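Local coordinates for Na-K-Cl cotransporter (Methanosarcina acetivorans, PDB 3G40), which forms the cytoplasmic C-terminal domain of an SLC12A-family membrane transporter that probably carries chloride together with monoatomic cations, at residues N159-N164 and H248-D253; D179-I184 and I273-S278. All blocks are in the same frame, centred on the assembly; numbering follows the deposited sequence.

Contact 1: residues N159-N164 and H248-D253; sequences NLWIEN and HIFSLD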
ATOM      1  N   ASN A 159       4.818  -1.901  16.616  1.00 31.11           N
ATOM      2  CA  ASN A 159       5.044  -1.450  17.990  1.00 34.88           C
ATOM      3  C   ASN A 159       3.705  -1.117  18.633  1.00 36.03           C
ATOM      4  O   ASN A 159       2.915  -0.368  18.061  1.00 39.18           O
ATOM      5  CB  ASN A 159       5.907  -0.185  18.043  1.00 35.77           C
ATOM      6  CG  ASN A 159       7.368  -0.441  17.714  1.00 36.14           C
ATOM      7  OD1 ASN A 159       7.839  -1.579  17.727  1.00 35.59           O
ATOM      8  ND2 ASN A 159       8.090   0.628  17.418  1.00 37.40           N
ATOM      9  N   LEU A 160       3.446  -1.666  19.815  1.00 31.79           N
ATOM     10  CA  LEU A 160       2.285  -1.244  20.603  1.00 34.52           C
ATOM     11  C   LEU A 160       2.819  -0.343  21.717  1.00 38.39           C
ATOM     12  O   LEU A 160       3.588  -0.796  22.572  1.00 38.03           O
ATOM     13  CB  LEU A 160       1.600  -2.461  21.225  1.00 32.50           C
ATOM     14  CG  LEU A 160       0.120  -2.559  21.570  1.00 55.31           C
ATOM     15  CD1 LEU A 160       0.054  -3.222  22.924  1.00 33.66           C
ATOM     16  CD2 LEU A 160      -0.717  -1.232  21.500  1.00 34.38           C
ATOM     17  N   TRP A 161       2.423   0.927  21.695  1.00 32.55           N
ATOM     18  CA  TRP A 161       2.842   1.895  22.695  1.00 37.89           C
ATOM     19  C   TRP A 161       1.888   1.899  23.871  1.00 42.62           C
ATOM     20  O   TRP A 161       0.704   2.193  23.730  1.00 45.57           O
ATOM     21  CB  TRP A 161       2.924   3.296  22.081  1.00 36.94           C
ATOM     22  CG  TRP A 161       4.038   3.419  21.120  1.00 35.61           C
ATOM     23  CD1 TRP A 161       4.015   3.109  19.792  1.00 37.01           C
ATOM     24  CD2 TRP A 161       5.378   3.839  21.414  1.00 33.77           C
ATOM     25  NE1 TRP A 161       5.252   3.334  19.234  1.00 38.21           N
ATOM     26  CE2 TRP A 161       6.104   3.783  20.210  1.00 38.03           C
ATOM     27  CE3 TRP A 161       6.024   4.274  22.576  1.00 37.85           C
ATOM     28  CZ2 TRP A 161       7.452   4.146  20.134  1.00 37.88           C
ATOM     29  CZ3 TRP A 161       7.362   4.635  22.499  1.00 37.53           C
ATOM     30  CH2 TRP A 161       8.059   4.567  21.290  1.00 38.21           C
ATOM     31  N   ILE A 162       2.421   1.576  25.040  1.00 38.43           N
ATOM     32  CA  ILE A 162       1.625   1.482  26.246  1.00 40.02           C
ATOM     33  C   ILE A 162       1.915   2.677  27.143  1.00 43.66           C
ATOM     34  O   ILE A 162       3.061   2.918  27.512  1.00 41.91           O
ATOM     35  CB  ILE A 162       1.923   0.162  26.958  1.00 44.08           C
ATOM     36  CG1 ILE A 162       1.451  -0.988  26.065  1.00 46.98           C
ATOM     37  CG2 ILE A 162       1.272   0.127  28.324  1.00 46.75           C
ATOM     38  CD1 ILE A 162       1.818  -2.352  26.552  1.00 51.28           C
ATOM     39  N   GLU A 163       0.871   3.435  27.463  1.00 45.18           N
ATOM     40  CA  GLU A 163       1.009   4.685  28.198  1.00 52.70           C
ATOM     41  C   GLU A 163       1.555   4.460  29.599  1.00 56.31           C
ATOM     42  O   GLU A 163       1.255   3.450  30.238  1.00 53.22           O
ATOM     43  CB  GLU A 163      -0.339   5.416  28.283  1.00 62.53           C
ATOM     44  CG  GLU A 163      -0.880   5.897  26.938  1.00 75.08           C
ATOM     45  CD  GLU A 163       0.067   6.857  26.238  1.00 83.90           C
ATOM     46  OE1 GLU A 163       0.805   7.590  26.937  1.00 84.50           O
ATOM     47  OE2 GLU A 163       0.078   6.876  24.987  1.00 81.36           O
ATOM     48  N   ASN A 164       2.359   5.408  30.070  1.00 61.24           N
ATOM     49  CA  ASN A 164       2.890   5.346  31.423  1.00 66.65           C
ATOM     50  C   ASN A 164       1.754   5.125  32.412  1.00 64.90           C
ATOM     51  O   ASN A 164       0.786   5.888  32.444  1.00 65.46           O
ATOM     52  CB  ASN A 164       3.644   6.631  31.757  1.00 81.76           C
ATOM     53  CG  ASN A 164       4.536   6.491  32.983  1.00 91.01           C
ATOM     54  OD1 ASN A 164       4.827   5.382  33.437  1.00 90.67           O
ATOM     55  ND2 ASN A 164       4.979   7.622  33.518  1.00 96.58           N
ATOM     56  N   HIS A 248       2.935   1.778  14.085  1.00 30.78           N
ATOM     57  CA  HIS A 248       2.883   2.095  15.508  1.00 33.80           C
ATOM     58  C   HIS A 248       1.419   2.163  15.945  1.00 36.41           C
ATOM     59  O   HIS A 248       0.625   2.895  15.348  1.00 36.75           O
ATOM     60  CB  HIS A 248       3.522   3.454  15.752  1.00 30.86           C
ATOM     61  CG  HIS A 248       4.971   3.507  15.390  1.00 39.01           C
ATOM     62  ND1 HIS A 248       5.972   3.238  16.300  1.00 36.10           N
ATOM     63  CD2 HIS A 248       5.593   3.797  14.223  1.00 40.40           C
ATOM     64  CE1 HIS A 248       7.145   3.361  15.707  1.00 35.39           C
ATOM     65  NE2 HIS A 248       6.945   3.704  14.447  1.00 35.75           N
ATOM     66  N   ILE A 249       1.070   1.391  16.971  1.00 30.85           N
ATOM     67  CA  ILE A 249      -0.262   1.441  17.577  1.00 31.00           C
ATOM     68  C   ILE A 249      -0.193   2.204  18.892  1.00 38.25           C
ATOM     69  O   ILE A 249       0.620   1.875  19.770  1.00 41.04           O
ATOM     70  CB  ILE A 249      -0.806   0.013  17.831  1.00 33.58           C
ATOM     71  CG1 ILE A 249      -0.833  -0.778  16.510  1.00 34.72           C
ATOM     72  CG2 ILE A 249      -2.192   0.063  18.503  1.00 31.83           C
ATOM     73  CD1 ILE A 249      -1.065  -2.252  16.685  1.00 33.83           C
ATOM     74  N   PHE A 250      -1.009   3.249  19.007  1.00 33.08           N
ATOM     75  CA  PHE A 250      -1.114   4.040  20.231  1.00 37.44           C
ATOM     76  C   PHE A 250      -2.536   3.950  20.765  1.00 44.50           C
ATOM     77  O   PHE A 250      -3.456   3.573  20.039  1.00 39.22           O
ATOM     78  CB  PHE A 250      -0.807   5.514  19.945  1.00 39.36           C
ATOM     79  CG  PHE A 250       0.605   5.771  19.491  1.00 42.86           C
ATOM     80  CD1 PHE A 250       0.931   5.756  18.142  1.00 41.61           C
ATOM     81  CD2 PHE A 250       1.602   6.047  20.414  1.00 41.95           C
ATOM     82  CE1 PHE A 250       2.237   5.996  17.722  1.00 43.18           C
ATOM     83  CE2 PHE A 250       2.917   6.287  19.998  1.00 39.20           C
ATOM     84  CZ  PHE A 250       3.227   6.255  18.654  1.00 38.19           C
ATOM     85  N   SER A 251      -2.725   4.309  22.029  1.00 38.13           N
ATOM     86  CA  SER A 251      -4.073   4.569  22.519  1.00 38.27           C
ATOM     87  C   SER A 251      -4.485   5.970  22.078  1.00 43.21           C
ATOM     88  O   SER A 251      -3.639   6.857  21.953  1.00 45.76           O
ATOM     89  CB  SER A 251      -4.127   4.427  24.038  1.00 43.26           C
ATOM     90  OG  SER A 251      -3.967   3.065  24.381  1.00 43.43           O
ATOM     91  N   LEU A 252      -5.776   6.147  21.797  1.00 41.51           N
ATOM     92  CA  LEU A 252      -6.348   7.439  21.424  1.00 44.77           C
ATOM     93  C   LEU A 252      -7.063   8.050  22.632  1.00 44.56           C
ATOM     94  O   LEU A 252      -7.967   7.432  23.207  1.00 46.30           O
ATOM     95  CB  LEU A 252      -7.345   7.262  20.251  1.00 35.66           C
ATOM     96  CG  LEU A 252      -8.134   8.473  19.752  1.00 44.78           C
ATOM     97  CD1 LEU A 252      -7.192   9.566  19.288  1.00 47.82           C
ATOM     98  CD2 LEU A 252      -9.068   8.048  18.601  1.00 43.48           C
ATOM     99  N   ASP A 253      -6.649   9.253  23.022  1.00 45.71           N
ATOM    100  CA  ASP A 253      -7.279   9.976  24.129  1.00 57.68           C
ATOM    101  C   ASP A 253      -8.728  10.267  23.754  1.00 61.84           C
ATOM    102  O   ASP A 253      -8.997  10.646  22.616  1.00 56.03           O
ATOM    103  CB  ASP A 253      -6.516  11.285  24.374  1.00 73.82           C
ATOM    104  CG  ASP A 253      -7.015  12.057  25.593  1.00 89.44           C
ATOM    105  OD1 ASP A 253      -8.191  11.906  25.983  1.00 93.35           O
ATOM    106  OD2 ASP A 253      -6.220  12.845  26.150  1.00 94.00           O
TER
HETATM  107  O   HOH W   1      -1.861   1.410  24.557  1.00 39.99           O
HETATM  108  O   HOH W   2      -0.376   4.730  23.553  1.00 40.52           O
HETATM  109  O   HOH W   3      -1.723   2.608  27.021  1.00 49.31           O

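Contact 2: residues D179-I184 and I273-S278; sequences DLALLI and IFALDS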
ATOM      1  N   ASP A 179      -7.386  -1.599  25.682  1.00 37.88           N
ATOM      2  CA  ASP A 179      -7.859  -2.920  25.276  1.00 39.69           C
ATOM      3  C   ASP A 179      -7.912  -3.081  23.756  1.00 44.12           C
ATOM      4  O   ASP A 179      -7.450  -4.097  23.217  1.00 39.47           O
ATOM      5  CB  ASP A 179      -9.228  -3.217  25.876  1.00 44.67           C
ATOM      6  CG  ASP A 179      -9.180  -3.365  27.375  1.00 45.14           C
ATOM      7  OD1 ASP A 179      -9.155  -4.510  27.856  1.00 47.19           O
ATOM      8  OD2 ASP A 179      -9.165  -2.332  28.063  1.00 47.03           O
ATOM      9  N   LEU A 180      -8.478  -2.086  23.074  1.00 38.91           N
ATOM     10  CA  LEU A 180      -8.609  -2.128  21.614  1.00 40.66           C
ATOM     11  C   LEU A 180      -7.209  -2.101  20.986  1.00 34.01           C
ATOM     12  O   LEU A 180      -6.928  -2.835  20.039  1.00 35.77           O
ATOM     13  CB  LEU A 180      -9.438  -0.932  21.114  1.00 37.53           C
ATOM     14  CG  LEU A 180     -10.399  -1.066  19.931  1.00 53.19           C
ATOM     15  CD1 LEU A 180     -10.555   0.283  19.213  1.00 48.01           C
ATOM     16  CD2 LEU A 180     -10.005  -2.170  18.959  1.00 41.55           C
ATOM     17  N   ALA A 181      -6.328  -1.258  21.524  1.00 38.61           N
ATOM     18  CA  ALA A 181      -4.943  -1.192  21.046  1.00 35.14           C
ATOM     19  C   ALA A 181      -4.268  -2.566  21.077  1.00 33.93           C
ATOM     20  O   ALA A 181      -3.675  -3.001  20.088  1.00 31.76           O
ATOM     21  CB  ALA A 181      -4.128  -0.173  21.870  1.00 32.42           C
ATOM     22  N   LEU A 182      -4.391  -3.258  22.208  1.00 37.21           N
ATOM     23  CA  LEU A 182      -3.813  -4.595  22.366  1.00 38.76           C
ATOM     24  C   LEU A 182      -4.417  -5.618  21.408  1.00 33.23           C
ATOM     25  O   LEU A 182      -3.704  -6.423  20.812  1.00 34.14           O
ATOM     26  CB  LEU A 182      -3.968  -5.074  23.813  1.00 40.32           C
ATOM     27  CG  LEU A 182      -3.412  -6.446  24.184  1.00 43.99           C
ATOM     28  CD1 LEU A 182      -1.912  -6.533  23.836  1.00 38.31           C
ATOM     29  CD2 LEU A 182      -3.650  -6.699  25.674  1.00 39.47           C
ATOM     30  N   LEU A 183      -5.741  -5.598  21.269  1.00 40.80           N
ATOM     31  CA  LEU A 183      -6.422  -6.540  20.380  1.00 33.83           C
ATOM     32  C   LEU A 183      -6.015  -6.343  18.928  1.00 33.62           C
ATOM     33  O   LEU A 183      -5.805  -7.311  18.198  1.00 35.10           O
ATOM     34  CB  LEU A 183      -7.942  -6.419  20.534  1.00 32.79           C
ATOM     35  CG  LEU A 183      -8.477  -6.970  21.856  1.00 36.97           C
ATOM     36  CD1 LEU A 183      -9.832  -6.368  22.182  1.00 37.88           C
ATOM     37  CD2 LEU A 183      -8.545  -8.503  21.820  1.00 38.91           C
ATOM     38  N   ILE A 184      -5.897  -5.085  18.513  1.00 31.41           N
ATOM     39  CA  ILE A 184      -5.448  -4.775  17.171  1.00 32.89           C
ATOM     40  C   ILE A 184      -3.988  -5.205  16.956  1.00 35.75           C
ATOM     41  O   ILE A 184      -3.638  -5.733  15.898  1.00 31.95           O
ATOM     42  CB  ILE A 184      -5.611  -3.274  16.864  1.00 36.38           C
ATOM     43  CG1 ILE A 184      -7.102  -2.905  16.742  1.00 42.17           C
ATOM     44  CG2 ILE A 184      -4.884  -2.914  15.577  1.00 39.41           C
ATOM     45  CD1 ILE A 184      -7.784  -3.440  15.494  1.00 48.31           C
ATOM     46  N   ILE A 273      -1.630   4.081  14.047  1.00 33.94           N
ATOM     47  CA  ILE A 273      -3.055   3.932  14.280  1.00 37.57           C
ATOM     48  C   ILE A 273      -3.324   4.185  15.760  1.00 40.61           C
ATOM     49  O   ILE A 273      -2.512   3.817  16.617  1.00 37.45           O
ATOM     50  CB  ILE A 273      -3.592   2.556  13.776  1.00 35.49           C
ATOM     51  CG1 ILE A 273      -5.128   2.540  13.731  1.00 37.75           C
ATOM     52  CG2 ILE A 273      -3.028   1.409  14.601  1.00 35.14           C
ATOM     53  CD1 ILE A 273      -5.707   1.395  12.885  1.00 33.70           C
ATOM     54  N   PHE A 274      -4.427   4.873  16.046  1.00 36.41           N
ATOM     55  CA  PHE A 274      -4.758   5.309  17.400  1.00 38.70           C
ATOM     56  C   PHE A 274      -6.089   4.711  17.810  1.00 40.58           C
ATOM     57  O   PHE A 274      -7.094   4.865  17.110  1.00 39.01           O
ATOM     58  CB  PHE A 274      -4.803   6.838  17.472  1.00 39.87           C
ATOM     59  CG  PHE A 274      -3.539   7.491  17.003  1.00 42.63           C
ATOM     60  CD1 PHE A 274      -3.307   7.679  15.651  1.00 35.45           C
ATOM     61  CD2 PHE A 274      -2.559   7.884  17.918  1.00 41.52           C
ATOM     62  CE1 PHE A 274      -2.124   8.260  15.210  1.00 41.40           C
ATOM     63  CE2 PHE A 274      -1.380   8.470  17.490  1.00 42.76           C
ATOM     64  CZ  PHE A 274      -1.156   8.659  16.139  1.00 41.25           C
ATOM     65  N   ALA A 275      -6.085   4.005  18.933  1.00 38.45           N
ATOM     66  CA  ALA A 275      -7.235   3.224  19.345  1.00 38.67           C
ATOM     67  C   ALA A 275      -7.859   3.703  20.657  1.00 39.78           C
ATOM     68  O   ALA A 275      -7.200   3.720  21.705  1.00 43.22           O
ATOM     69  CB  ALA A 275      -6.853   1.756  19.439  1.00 40.93           C
ATOM     70  N   LEU A 276      -9.138   4.086  20.592  1.00 37.87           N
ATOM     71  CA  LEU A 276      -9.896   4.486  21.776  1.00 38.76           C
ATOM     72  C   LEU A 276     -10.882   3.382  22.115  1.00 45.49           C
ATOM     73  O   LEU A 276     -11.657   2.953  21.259  1.00 43.12           O
ATOM     74  CB  LEU A 276     -10.638   5.802  21.523  1.00 36.50           C
ATOM     75  CG  LEU A 276     -11.676   6.273  22.544  1.00 47.78           C
ATOM     76  CD1 LEU A 276     -11.049   6.591  23.896  1.00 47.31           C
ATOM     77  CD2 LEU A 276     -12.406   7.490  21.996  1.00 43.49           C
ATOM     78  N   ASP A 277     -10.846   2.922  23.361  1.00 41.02           N
ATOM     79  CA  ASP A 277     -11.734   1.862  23.830  1.00 45.09           C
ATOM     80  C   ASP A 277     -13.185   2.332  23.937  1.00 50.65           C
ATOM     81  O   ASP A 277     -13.451   3.514  24.144  1.00 43.16           O
ATOM     82  CB  ASP A 277     -11.319   1.402  25.225  1.00 50.54           C
ATOM     83  CG  ASP A 277     -10.058   0.578  25.219  1.00 44.02           C
ATOM     84  OD1 ASP A 277      -9.490   0.332  24.134  1.00 40.93           O
ATOM     85  OD2 ASP A 277      -9.648   0.169  26.315  1.00 46.78           O
ATOM     86  N   SER A 278     -14.117   1.395  23.831  1.00 45.25           N
ATOM     87  CA  SER A 278     -15.511   1.699  24.117  1.00 54.10           C
ATOM     88  C   SER A 278     -15.659   1.717  25.626  1.00 57.91           C
ATOM     89  O   SER A 278     -16.535   2.387  26.175  1.00 56.35           O
ATOM     90  CB  SER A 278     -16.427   0.627  23.538  1.00 55.43           C
ATOM     91  OG  SER A 278     -16.175  -0.629  24.148  1.00 54.56           O
TER
HETATM   92  O   HOH W   4      -7.122   1.279  22.997  1.00 38.84           O

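Contact 1: residues N159-N164 and H248-D253
The indole of W161 has the ring of F250 over one face, while H248 ND1 and I249 O lie at its edge, in its plane. F250 and the five-membered ring of W161 make an offset stack, with centroids 4.2 Å apart and planes only 9° from parallel. The slippage is toward the rims: F250 CE2 sits 3.3 Å from W161 CG, and W161 CD1 in turn stands over the face of F250. At the indole edge, W161 NE1 donates to H248 ND1 at 3.0 Å in a nearly straight bond (171° at the hydrogen), with the imidazole tipped a little so that the donor is slightly out of its plane. Because ND1 accepts here, a neutral imidazole carrying its proton on NE2 is likely. N159 flanks the same ring obliquely, its ND2 3.4 Å from H248 CE1, without a hydrogen bond. In W161, H248 and F250 alike, CG is anti to the carbonyl carbon (chi1 near -65°), which leans the three rings the same way and lets them lie side by side.

On the other face, L160 CD2 meets I249 CG2 at 3.6 Å, beneath A181 and A185 of helix 179-192. The backbones pair in parallel: I249 N donates to N159 O, and I249 O accepts from W161 N, both at 2.8 Å. The ladder then opens, since W161 O and S251 N are 4.4 Å apart; one water bridges these two atoms and also reaches E163 OE2, and another joins W161 O to S251 OG, which bonds to N177 O as well. Parallel neighbours with an aromatic cluster on one face and helix-covered aliphatics on the other fit the twisted central sheet of this alpha/beta domain.

Contact 2: residues D179-I184 and I273-S278
A181 and A275 meet where helix 179-192 comes down on strand 271-276, and their small side chains allow a close approach: the axes of the two short segments pass 7.0 Å apart, at 132° between their directions. A275 CB lies 3.7 Å from A181 N and 4.1 Å from A181 CB, while L180 CD1 comes to 4.0 Å from A275 CB. L142 of strand 140-145 touches both L180 and A275, extending this tightly packed, apolar part.

The polar part lies at the first turn of the helix, where the carboxylate of D277 receives two backbone N-H groups. D277 OD2 takes D179 N at 2.9 Å through its syn lone pair. D277 OD1 takes L180 N at 2.8 Å, also on the syn side, but with the donor 33° out of the carboxylate plane. The torsion that places CG anti to the carbonyl carbon (chi1 -73°) swings this group back from the strand end to the helix, and N177 OD1 accepts from D277 N. The packing is looser between A181 N of the helix and the strand end, where a water accepts from A181 N at 3.0 Å and donates to A275 O and D277 OD1.

Replacing D277 by an alanine would probably leave the amides of D179 and L180 without their acceptors and the water without one of its partners.

The side chains of D179 and D277 cross at about a right angle, with D179 OD2 3.1 Å from D277 OD2, two acceptors facing each other. The helix start would probably favour the negative charge of D277, whose two oxygens already take two N-H groups and a water, and D179 OD1 accepts from A283 N; even so, the close pair is consistent with a raised pKa for one of the two acids.

Both contacts are buried, their centres about 8 Å apart, and they share one sheet: strand 247-251 of contact 1 is the neighbour of strand 271-276 of contact 2, joined through H248 O to I273 N and L252 N to A275 O. They differ in kind. Contact 1 pairs two strands within the sheet, so backbone ladder and aromatic rings dominate; contact 2 sets a helix on the sheet, with alanine packing and a carboxylate at the helix start. A181 ties them, touching I249 as well as A275, and F250 continues onto F274 on the opposite face. In both, bridging waters sit toward the C-terminal ends of the strands, where N177 also bonds to S251 and D277.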